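Local coordinates for protein endonuclease V isoform X2 (Ciona intestinalis, PDB 6OZI) that probably cleaves nucleic acid strands near inosine in a metal-dependent reaction, as an endonuclease V of the RNase H clan, at residues A10-K15 / L86-I91; E17-K22 / A129-V134; P63-V68 / I225-K230. The protein carries 1 engineered substitution. One frame throughout, in Å; residues are numbered along the deposited sequence.

Overall arrangement
Contacts 1 and 2 form one cluster and contact 3 stands apart. The first two share helix 6-19, their centres about 10 Å apart. Their second segments, on helices 86-104 and 128-136, touch through Ala87 and Phe88 against His131. Contact 3 joins the loop leading into strand 67-76 to the first turn of helix 227-243, with its centre about 28 Å from that of contact 1 and about 25 Å from that of contact 2. The DNA meets both ends: deoxyinosine nucleotide 5 of chain C at Leu86 in contact 1, and a deoxycytidine phosphate of chain D at Lys230 in contact 3. Contact 2 comes to about 5 Å, nearest atom, from the nucleic acid.

Contact 1: A10-K15 / L86-I91; sequences AEWNSK and LAFREI. With nucleotides of chain C.
Trp12 and Phe88 meet flat to flat, and this aromatic stack carries most of the contact between helix 6-19 and helix 86-104. The five-membered ring of the indole lies face-to-face on the phenyl ring, with centroids 3.6 Å apart and planes inclined by only 15°. Trp12 CD1 sits over the middle of the Phe88 ring, while Trp12 NE1 comes within 3.3 Å of Phe88 CG. The six-membered part of the indole runs on past the CB side of Phe88. Trp12 CG lies beside the backbone N and anti to the carbonyl carbon (chi1 -77°), which carries the indole across to the neighbouring helix. Tyr85 also meets the Trp12 ring, and His131 meets Phe88 edge-to-face, making a small aromatic cluster.

Apolar packing is extended by Lys15, whose CD methylene approaches Phe88 CE1 at 3.7 Å. The charged end of the same chain goes elsewhere: Lys15 NZ forms a salt bridge of 2.7 Å with Glu11 OE2, one turn back, taking the anti lone pair of that oxygen.

Segment 86-91 also meets the bound nucleic acid through a hydrogen bond. The backbone N of Leu86 donates to O6 of deoxyinosine nucleotide 5 of chain C (3.3 Å, 157° at the hydrogen), and Leu86 CB packs 3.7 Å from C6 of the same base. O6 can only accept here, whereas the 6-amino group of adenine would present hydrogens. The joint itself is apolar and stacked, and it lies on the same helix whose first residue meets the hypoxanthine, which is consistent with a part in recognising inosine.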
loop_
_atom_site.group_PDB
_atom_site.type_symbol
_atom_site.label_atom_id
_atom_site.label_comp_id
_atom_site.label_asym_id
_atom_site.label_seq_id
_atom_site.Cartn_x
_atom_site.Cartn_y
_atom_site.Cartn_z
ATOM N N ALA A 10 -2.647 -29.038 21.672
ATOM C CA ALA A 10 -3.570 -29.792 22.516
ATOM C C ALA A 10 -4.118 -28.923 23.645
ATOM O O ALA A 10 -5.331 -28.899 23.898
ATOM C CB ALA A 10 -2.872 -31.033 23.072
ATOM N N GLU A 11 -3.231 -28.188 24.327
ATOM C CA GLU A 11 -3.648 -27.291 25.404
ATOM C C GLU A 11 -4.614 -26.223 24.901
ATOM O O GLU A 11 -5.632 -25.933 25.549
ATOM C CB GLU A 11 -2.415 -26.639 26.028
ATOM C CG GLU A 11 -2.704 -25.763 27.224
ATOM C CD GLU A 11 -1.455 -25.069 27.744
ATOM O OE1 GLU A 11 -0.436 -25.755 27.999
ATOM O OE2 GLU A 11 -1.486 -23.825 27.872
ATOM N N TRP A 12 -4.308 -25.625 23.747
ATOM C CA TRP A 12 -5.175 -24.603 23.169
ATOM C C TRP A 12 -6.553 -25.171 22.847
ATOM O O TRP A 12 -7.583 -24.545 23.138
ATOM C CB TRP A 12 -4.517 -24.028 21.914
ATOM C CG TRP A 12 -3.413 -23.049 22.191
ATOM C CD1 TRP A 12 -3.170 -22.401 23.364
ATOM C CD2 TRP A 12 -2.394 -22.625 21.280
ATOM N NE1 TRP A 12 -2.082 -21.577 23.234
ATOM C CE2 TRP A 12 -1.582 -21.697 21.965
ATOM C CE3 TRP A 12 -2.099 -22.925 19.945
ATOM C CZ2 TRP A 12 -0.490 -21.072 21.366
ATOM C CZ3 TRP A 12 -1.017 -22.305 19.352
ATOM C CH2 TRP A 12 -0.220 -21.391 20.064
ATOM N N ASN A 13 -6.589 -26.358 22.238
ATOM C CA ASN A 13 -7.859 -27.026 21.969
ATOM C C ASN A 13 -8.650 -27.235 23.253
ATOM O O ASN A 13 -9.869 -27.022 23.284
ATOM C CB ASN A 13 -7.610 -28.361 21.270
ATOM C CG ASN A 13 -7.107 -28.187 19.842
ATOM O OD1 ASN A 13 -7.158 -27.089 19.275
ATOM N ND2 ASN A 13 -6.617 -29.272 19.253
ATOM N N SER A 14 -7.970 -27.642 24.328
ATOM C CA SER A 14 -8.665 -27.884 25.587
ATOM C C SER A 14 -9.270 -26.599 26.147
ATOM O O SER A 14 -10.452 -26.563 26.521
ATOM C CB SER A 14 -7.709 -28.525 26.590
ATOM O OG SER A 14 -8.274 -28.509 27.884
ATOM N N LYS A 15 -8.470 -25.526 26.216
ATOM C CA LYS A 15 -8.990 -24.249 26.702
ATOM C C LYS A 15 -10.186 -23.795 25.876
ATOM O O LYS A 15 -11.186 -23.306 26.420
ATOM C CB LYS A 15 -7.901 -23.178 26.663
ATOM C CG LYS A 15 -6.766 -23.352 27.659
ATOM C CD LYS A 15 -5.468 -22.809 27.045
ATOM C CE LYS A 15 -4.474 -22.295 28.079
ATOM N NZ LYS A 15 -3.247 -21.773 27.404
ATOM N N LEU A 86 -5.826 -17.643 16.791
ATOM C CA LEU A 86 -5.493 -16.220 16.823
ATOM C C LEU A 86 -5.612 -15.647 18.233
ATOM O O LEU A 86 -4.856 -14.730 18.616
ATOM C CB LEU A 86 -6.417 -15.471 15.852
ATOM C CG LEU A 86 -6.343 -13.948 15.752
ATOM C CD1 LEU A 86 -4.947 -13.510 15.309
ATOM C CD2 LEU A 86 -7.405 -13.414 14.797
ATOM N N ALA A 87 -6.561 -16.181 19.012
ATOM C CA ALA A 87 -6.846 -15.647 20.336
ATOM C C ALA A 87 -5.612 -15.687 21.219
ATOM O O ALA A 87 -5.305 -14.718 21.916
ATOM C CB ALA A 87 -7.990 -16.427 20.977
ATOM N N PHE A 88 -4.893 -16.808 21.216
ATOM C CA PHE A 88 -3.729 -16.914 22.084
ATOM C C PHE A 88 -2.624 -15.964 21.654
ATOM O O PHE A 88 -1.767 -15.613 22.470
ATOM C CB PHE A 88 -3.259 -18.369 22.120
ATOM C CG PHE A 88 -4.345 -19.326 22.542
ATOM C CD1 PHE A 88 -4.649 -19.495 23.884
ATOM C CD2 PHE A 88 -5.088 -20.022 21.602
ATOM C CE1 PHE A 88 -5.655 -20.356 24.283
ATOM C CE2 PHE A 88 -6.101 -20.884 21.996
ATOM C CZ PHE A 88 -6.380 -21.049 23.337
ATOM N N ARG A 89 -2.685 -15.484 20.411
ATOM C CA ARG A 89 -1.754 -14.489 19.903
ATOM C C ARG A 89 -2.110 -13.076 20.349
ATOM O O ARG A 89 -1.214 -12.234 20.482
ATOM C CB ARG A 89 -1.713 -14.556 18.375
ATOM C CG ARG A 89 -0.837 -13.525 17.694
ATOM C CD ARG A 89 -0.499 -13.997 16.300
ATOM N NE ARG A 89 0.017 -12.945 15.436
ATOM C CZ ARG A 89 1.308 -12.694 15.261
ATOM N NH1 ARG A 89 2.217 -13.407 15.919
ATOM N NH2 ARG A 89 1.688 -11.721 14.437
ATOM N N GLU A 90 -3.387 -12.760 20.552
ATOM C CA GLU A 90 -3.694 -11.364 20.859
ATOM C C GLU A 90 -4.468 -11.135 22.163
ATOM O O GLU A 90 -4.860 -9.992 22.435
ATOM C CB GLU A 90 -4.427 -10.720 19.672
ATOM C CG GLU A 90 -5.648 -11.454 19.201
ATOM C CD GLU A 90 -6.247 -10.866 17.920
ATOM O OE1 GLU A 90 -5.515 -10.251 17.106
ATOM O OE2 GLU A 90 -7.470 -11.030 17.732
ATOM N N ILE A 91 -4.647 -12.155 23.009
ATOM C CA ILE A 91 -5.434 -11.970 24.230
ATOM C C ILE A 91 -4.734 -11.003 25.185
ATOM O O ILE A 91 -5.361 -10.088 25.730
ATOM C CB ILE A 91 -5.737 -13.324 24.904
ATOM C CG1 ILE A 91 -6.499 -13.118 26.219
ATOM C CG2 ILE A 91 -4.461 -14.106 25.200
ATOM C CD1 ILE A 91 -7.877 -12.530 26.055
ATOM P P DI C 5 -7.046 -18.085 7.153
ATOM O OP1 DI C 5 -7.036 -17.688 5.702
ATOM O OP2 DI C 5 -5.664 -18.057 7.756
ATOM O "O5'" DI C 5 -8.118 -17.165 8.003
ATOM C "C5'" DI C 5 -9.259 -16.637 7.375
ATOM C "C4'" DI C 5 -9.861 -15.548 8.247
ATOM O "O4'" DI C 5 -10.340 -16.235 9.634
ATOM C "C3'" DI C 5 -8.985 -14.608 8.548
ATOM O "O3'" DI C 5 -9.620 -13.250 8.569
ATOM C "C2'" DI C 5 -8.484 -14.925 9.979
ATOM C "C1'" DI C 5 -9.669 -15.678 10.616
ATOM N N9 DI C 5 -9.133 -16.693 11.537
ATOM C C8 DI C 5 -8.288 -17.735 11.479
ATOM N N7 DI C 5 -8.216 -18.250 12.725
ATOM C C5 DI C 5 -8.996 -17.536 13.521
ATOM C C6 DI C 5 -9.311 -17.646 15.012
ATOM O O6 DI C 5 -8.816 -18.485 15.682
ATOM N N1 DI C 5 -10.203 -16.715 15.608
ATOM C C2 DI C 5 -10.803 -15.680 14.817
ATOM N N3 DI C 5 -10.495 -15.578 13.402
ATOM C C4 DI C 5 -9.566 -16.554 12.781
#

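Contact 2: E17-K22 / A129-V134; sequences EELRDK and ASHLGV
Leu19 sets one methyl, CD1, squarely over the face of the His131 imidazole, a CH-pi contact 3.6 Å from the ring centroid and just 11° off the normal. This is the tight part of the contact. His131 CG is anti to its own backbone N (chi1 -169°), which carries the ring out from helix 128-136 to face the leucine methyl. The two side chains meet at about a right angle. The other branch of Leu19, CD2, slides past Val134 with 4.0 Å to CG1, so one forked side chain bridges two successive turns of the opposing helix.

Lys22 marks the looser side. Its CB touches Val134 CG1 at 3.9 Å and its backbone O lies 3.8 Å from Val134 CG2, but beyond CB the chain bends away toward solvent. There Lys22 NZ forms a salt bridge with Asp21 OD1, on the syn lone pair of that oxygen. Further off, Arg20 NH1 and Glu17 OE1 pair at 3.2 Å within their own segment, the carboxylate lying at the edge of the guanidinium.

Deeper in, Ser130 OG bonds to Gly205 O and Leu132 packs on Leu115 of strand 112-116. The contact thus lays helix 6-19 and the residues that follow it against a helix seated on the central sheet, whose first five strands run in the 3-2-1-4-5 order of the RNase H fold.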
loop_
_atom_site.group_PDB
_atom_site.type_symbol
_atom_site.label_atom_id
_atom_site.label_comp_id
_atom_site.label_asym_id
_atom_site.label_seq_id
_atom_site.Cartn_x
_atom_site.Cartn_y
_atom_site.Cartn_z
ATOM N N GLU A 17 -12.289 -25.700 24.232
ATOM C CA GLU A 17 -13.440 -26.543 24.549
ATOM C C GLU A 17 -14.092 -26.126 25.860
ATOM O O GLU A 17 -15.321 -26.168 25.984
ATOM C CB GLU A 17 -13.037 -28.019 24.602
ATOM C CG GLU A 17 -12.706 -28.644 23.255
ATOM C CD GLU A 17 -13.926 -28.808 22.346
ATOM O OE1 GLU A 17 -15.073 -28.626 22.814
ATOM O OE2 GLU A 17 -13.729 -29.134 21.158
ATOM N N GLU A 18 -13.300 -25.724 26.854
ATOM C CA GLU A 18 -13.950 -25.311 28.095
ATOM C C GLU A 18 -14.575 -23.918 27.996
ATOM O O GLU A 18 -15.554 -23.638 28.700
ATOM C CB GLU A 18 -12.980 -25.416 29.280
ATOM C CG GLU A 18 -11.905 -24.370 29.405
ATOM C CD GLU A 18 -11.108 -24.564 30.694
ATOM O OE1 GLU A 18 -11.394 -25.548 31.420
ATOM O OE2 GLU A 18 -10.210 -23.744 30.989
ATOM N N LEU A 19 -14.041 -23.035 27.140
ATOM C CA LEU A 19 -14.605 -21.692 27.010
ATOM C C LEU A 19 -15.858 -21.636 26.141
ATOM O O LEU A 19 -16.713 -20.770 26.364
ATOM C CB LEU A 19 -13.578 -20.724 26.416
ATOM C CG LEU A 19 -12.581 -20.012 27.315
ATOM C CD1 LEU A 19 -11.721 -19.081 26.475
ATOM C CD2 LEU A 19 -13.331 -19.221 28.375
ATOM N N ARG A 20 -15.991 -22.531 25.156
ATOM C CA ARG A 20 -16.992 -22.327 24.110
ATOM C C ARG A 20 -18.411 -22.184 24.664
ATOM O O ARG A 20 -19.206 -21.421 24.110
ATOM C CB ARG A 20 -16.920 -23.462 23.078
ATOM C CG ARG A 20 -17.154 -24.851 23.643
ATOM C CD ARG A 20 -16.870 -25.946 22.616
ATOM N NE ARG A 20 -17.799 -25.904 21.498
ATOM C CZ ARG A 20 -17.702 -26.669 20.416
ATOM N NH1 ARG A 20 -16.711 -27.543 20.304
ATOM N NH2 ARG A 20 -18.600 -26.556 19.446
ATOM N N ASP A 21 -18.747 -22.869 25.759
ATOM C CA ASP A 21 -20.116 -22.766 26.263
ATOM C C ASP A 21 -20.375 -21.470 27.019
ATOM O O ASP A 21 -21.529 -21.199 27.369
ATOM C CB ASP A 21 -20.474 -23.964 27.158
ATOM C CG ASP A 21 -19.915 -23.841 28.569
ATOM O OD1 ASP A 21 -18.805 -23.289 28.740
ATOM O OD2 ASP A 21 -20.582 -24.315 29.517
ATOM N N LYS A 22 -19.342 -20.667 27.271
ATOM C CA LYS A 22 -19.514 -19.381 27.924
ATOM C C LYS A 22 -19.830 -18.266 26.937
ATOM O O LYS A 22 -20.209 -17.168 27.360
ATOM C CB LYS A 22 -18.253 -19.015 28.716
ATOM C CG LYS A 22 -17.837 -20.064 29.742
ATOM C CD LYS A 22 -18.961 -20.371 30.707
ATOM C CE LYS A 22 -18.532 -21.420 31.723
ATOM N NZ LYS A 22 -17.989 -22.639 31.059
ATOM N N ALA A 129 -12.552 -13.334 18.456
ATOM C CA ALA A 129 -13.484 -12.288 18.873
ATOM C C ALA A 129 -14.305 -12.745 20.077
ATOM O O ALA A 129 -14.476 -12.003 21.057
ATOM C CB ALA A 129 -14.395 -11.900 17.711
ATOM N N SER A 130 -14.812 -13.978 20.018
ATOM C CA SER A 130 -15.551 -14.543 21.143
ATOM C C SER A 130 -14.646 -14.761 22.348
ATOM O O SER A 130 -15.003 -14.404 23.474
ATOM C CB SER A 130 -16.197 -15.862 20.728
ATOM O OG SER A 130 -17.019 -15.687 19.597
ATOM N N HIS A 131 -13.472 -15.352 22.120
ATOM C CA HIS A 131 -12.520 -15.641 23.188
ATOM C C HIS A 131 -12.182 -14.386 23.992
ATOM O O HIS A 131 -12.329 -14.349 25.222
ATOM C CB HIS A 131 -11.270 -16.253 22.553
ATOM C CG HIS A 131 -10.301 -16.849 23.525
ATOM N ND1 HIS A 131 -9.719 -18.080 23.322
ATOM C CD2 HIS A 131 -9.771 -16.367 24.674
ATOM C CE1 HIS A 131 -8.891 -18.345 24.317
ATOM N NE2 HIS A 131 -8.908 -17.324 25.153
ATOM N N LEU A 132 -11.735 -13.340 23.295
ATOM C CA LEU A 132 -11.395 -12.086 23.960
ATOM C C LEU A 132 -12.618 -11.483 24.645
ATOM O O LEU A 132 -12.518 -10.965 25.771
ATOM C CB LEU A 132 -10.796 -11.105 22.945
ATOM C CG LEU A 132 -9.298 -11.202 22.617
ATOM C CD1 LEU A 132 -8.856 -12.621 22.228
ATOM C CD2 LEU A 132 -8.915 -10.206 21.528
ATOM N N GLY A 133 -13.793 -11.583 24.002
ATOM C CA GLY A 133 -15.004 -11.084 24.638
ATOM C C GLY A 133 -15.277 -11.744 25.979
ATOM O O GLY A 133 -15.544 -11.069 26.981
ATOM N N VAL A 134 -15.180 -13.074 26.031
ATOM C CA VAL A 134 -15.522 -13.778 27.263
ATOM C C VAL A 134 -14.460 -13.544 28.323
ATOM O O VAL A 134 -14.778 -13.284 29.491
ATOM C CB VAL A 134 -15.719 -15.283 26.999
ATOM C CG1 VAL A 134 -15.765 -16.048 28.321
ATOM C CG2 VAL A 134 -16.999 -15.524 26.211
#

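Contact 3: P63-V68 / I225-K230; sequences PEMKQV and IPEPIK. With nucleotides of chain D.
Met65 lays its sulfur against Glu227, SD lying 3.7 Å from CB, and the same atom reaches the Pro228 ring at CD, 4.1 Å away. The methionine bends at chi2 (-57°), which brings SD against the first turn of helix 227-243. Met65 CG lies 4.0 Å from Glu227 CG, with CB close by, so the glutamate offers its aliphatic part to the thioether while its carboxylate lies beyond.

That carboxylate is gripped from two directions. One water donates to both Met65 O (2.8 Å) and Glu227 OE1 (2.5 Å), tying the backbone of one segment to the side chain of the other. The second oxygen, OE2, receives Lys230 NZ at 3.0 Å on its syn lone pair, in a salt bridge across one helical turn.

Further out, Lys230 NZ also donates to OP2 of deoxycytidine nucleotide 11 of chain D (3.0 Å), and to Thr223 OG1. The lysine stands between a protein carboxylate and a DNA phosphate, and the bend at chi3 (-62°) is consistent with its ammonium reaching both. Replaced by a leucine, this position would probably leave Glu227 OE2 without its charged mate and the phosphate without this donor, with only the water among the contacts described holding the carboxylate.

Pro226 occupies the N-cap position, and Lys230 N bonds to Pro226 O at 2.9 Å. Pro226, Pro228 and Ile229 rest on Leu114 of strand 112-116, Met65 and Glu227 touch Leu60 of strand 52-61, and Pro228 reaches Val38 of strand 37-45, which seats the helix start against three strands of the central sheet.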
loop_
_atom_site.group_PDB
_atom_site.type_symbol
_atom_site.label_atom_id
_atom_site.label_comp_id
_atom_site.label_asym_id
_atom_site.label_seq_id
_atom_site.Cartn_x
_atom_site.Cartn_y
_atom_site.Cartn_z
ATOM N N PRO A 63 -23.477 6.977 16.121
ATOM C CA PRO A 63 -23.122 6.477 14.786
ATOM C C PRO A 63 -22.214 7.379 13.948
ATOM O O PRO A 63 -22.025 7.093 12.767
ATOM C CB PRO A 63 -24.486 6.358 14.110
ATOM C CG PRO A 63 -25.256 7.511 14.693
ATOM C CD PRO A 63 -24.759 7.704 16.108
ATOM N N GLU A 64 -21.662 8.441 14.537
ATOM C CA GLU A 64 -20.911 9.414 13.748
ATOM C C GLU A 64 -19.585 8.865 13.221
ATOM O O GLU A 64 -19.054 9.415 12.252
ATOM C CB GLU A 64 -20.651 10.673 14.574
ATOM C CG GLU A 64 -21.891 11.495 14.879
ATOM C CD GLU A 64 -22.686 10.955 16.062
ATOM O OE1 GLU A 64 -22.246 9.964 16.687
ATOM O OE2 GLU A 64 -23.756 11.527 16.367
ATOM N N MET A 65 -19.051 7.801 13.828
ATOM C CA MET A 65 -17.790 7.176 13.398
ATOM C C MET A 65 -16.614 8.142 13.493
ATOM O O MET A 65 -15.713 8.128 12.657
ATOM C CB MET A 65 -17.883 6.588 11.987
ATOM C CG MET A 65 -18.668 5.298 11.893
ATOM S SD MET A 65 -17.999 4.009 12.967
ATOM C CE MET A 65 -19.278 3.995 14.219
ATOM N N LYS A 66 -16.624 8.993 14.509
ATOM C CA LYS A 66 -15.532 9.921 14.771
ATOM C C LYS A 66 -14.623 9.349 15.848
ATOM O O LYS A 66 -15.090 8.978 16.929
ATOM C CB LYS A 66 -16.065 11.287 15.203
ATOM C CG LYS A 66 -16.829 12.056 14.129
ATOM C CD LYS A 66 -15.873 12.723 13.141
ATOM C CE LYS A 66 -15.606 11.906 11.882
ATOM N NZ LYS A 66 -14.577 12.596 11.031
ATOM N N GLN A 67 -13.331 9.282 15.549
ATOM C CA GLN A 67 -12.368 8.736 16.494
ATOM C C GLN A 67 -12.265 9.657 17.708
ATOM O O GLN A 67 -12.016 10.861 17.567
ATOM C CB GLN A 67 -11.003 8.576 15.828
ATOM C CG GLN A 67 -9.988 7.821 16.668
ATOM C CD GLN A 67 -8.635 7.745 15.985
ATOM O OE1 GLN A 67 -8.492 7.117 14.933
ATOM N NE2 GLN A 67 -7.634 8.394 16.577
ATOM N N VAL A 68 -12.505 9.103 18.893
ATOM C CA VAL A 68 -12.368 9.851 20.138
ATOM C C VAL A 68 -11.283 9.290 21.040
ATOM O O VAL A 68 -10.907 9.962 22.013
ATOM C CB VAL A 68 -13.705 9.929 20.910
ATOM C CG1 VAL A 68 -14.731 10.744 20.136
ATOM C CG2 VAL A 68 -14.241 8.533 21.187
ATOM N N ILE A 225 -13.965 -1.949 4.813
ATOM C CA ILE A 225 -13.465 -2.229 6.156
ATOM C C ILE A 225 -14.131 -1.253 7.124
ATOM O O ILE A 225 -13.869 -0.044 7.036
ATOM C CB ILE A 225 -11.940 -2.111 6.222
ATOM C CG1 ILE A 225 -11.287 -2.916 5.092
ATOM C CG2 ILE A 225 -11.444 -2.565 7.571
ATOM C CD1 ILE A 225 -11.661 -4.369 5.077
ATOM N N PRO A 226 -14.952 -1.724 8.059
ATOM C CA PRO A 226 -15.615 -0.808 8.997
ATOM C C PRO A 226 -14.621 0.086 9.730
ATOM O O PRO A 226 -13.488 -0.313 10.025
ATOM C CB PRO A 226 -16.337 -1.753 9.962
ATOM C CG PRO A 226 -16.575 -2.986 9.156
ATOM C CD PRO A 226 -15.360 -3.122 8.274
ATOM N N GLU A 227 -15.074 1.301 10.039
ATOM C CA GLU A 227 -14.188 2.353 10.542
ATOM C C GLU A 227 -13.350 1.963 11.758
ATOM O O GLU A 227 -12.144 2.263 11.757
ATOM C CB GLU A 227 -15.024 3.610 10.825
ATOM C CG GLU A 227 -15.591 4.267 9.575
ATOM C CD GLU A 227 -14.498 4.717 8.608
ATOM O OE1 GLU A 227 -13.772 5.682 8.925
ATOM O OE2 GLU A 227 -14.366 4.102 7.531
ATOM N N PRO A 228 -13.887 1.341 12.819
ATOM C CA PRO A 228 -13.016 1.033 13.975
ATOM C C PRO A 228 -11.894 0.066 13.629
ATOM O O PRO A 228 -10.749 0.235 14.077
ATOM C CB PRO A 228 -13.989 0.435 15.001
ATOM C CG PRO A 228 -15.351 0.886 14.561
ATOM C CD PRO A 228 -15.286 0.940 13.072
ATOM N N ILE A 229 -12.199 -0.944 12.815
ATOM C CA ILE A 229 -11.169 -1.861 12.342
ATOM C C ILE A 229 -10.143 -1.114 11.504
ATOM O O ILE A 229 -8.927 -1.255 11.699
ATOM C CB ILE A 229 -11.815 -3.004 11.546
ATOM C CG1 ILE A 229 -12.677 -3.854 12.480
ATOM C CG2 ILE A 229 -10.762 -3.815 10.817
ATOM C CD1 ILE A 229 -13.535 -4.820 11.763
ATOM N N LYS A 230 -10.628 -0.291 10.573
ATOM C CA LYS A 230 -9.745 0.490 9.720
ATOM C C LYS A 230 -8.767 1.307 10.553
ATOM O O LYS A 230 -7.558 1.328 10.279
ATOM C CB LYS A 230 -10.583 1.395 8.809
ATOM C CG LYS A 230 -9.761 2.369 7.982
ATOM C CD LYS A 230 -10.633 3.355 7.207
ATOM C CE LYS A 230 -11.530 2.637 6.209
ATOM N NZ LYS A 230 -12.332 3.600 5.391
ATOM P P DC D 11 -10.524 5.449 2.835
ATOM O OP1 DC D 11 -11.407 6.595 3.145
ATOM O OP2 DC D 11 -9.953 4.605 3.909
ATOM O "O5'" DC D 11 -11.356 4.497 1.887
ATOM C "C5'" DC D 11 -10.727 3.395 1.301
ATOM C "C4'" DC D 11 -11.103 3.296 -0.154
ATOM O "O4'" DC D 11 -10.045 3.840 -0.956
ATOM C "C3'" DC D 11 -11.297 1.883 -0.640
ATOM O "O3'" DC D 11 -12.641 1.538 -0.462
ATOM C "C2'" DC D 11 -10.934 1.967 -2.120
ATOM C "C1'" DC D 11 -9.941 3.122 -2.165
ATOM N N1 DC D 11 -8.514 2.719 -2.348
ATOM C C2 DC D 11 -8.059 2.375 -3.618
ATOM O O2 DC D 11 -8.861 2.377 -4.555
ATOM N N3 DC D 11 -6.756 2.043 -3.782
ATOM C C4 DC D 11 -5.926 2.060 -2.744
ATOM N N4 DC D 11 -4.647 1.726 -2.956
ATOM C C5 DC D 11 -6.371 2.414 -1.436
ATOM C C6 DC D 11 -7.660 2.739 -1.287
HETATM O O HOH W 1 -13.838 7.279 10.824
#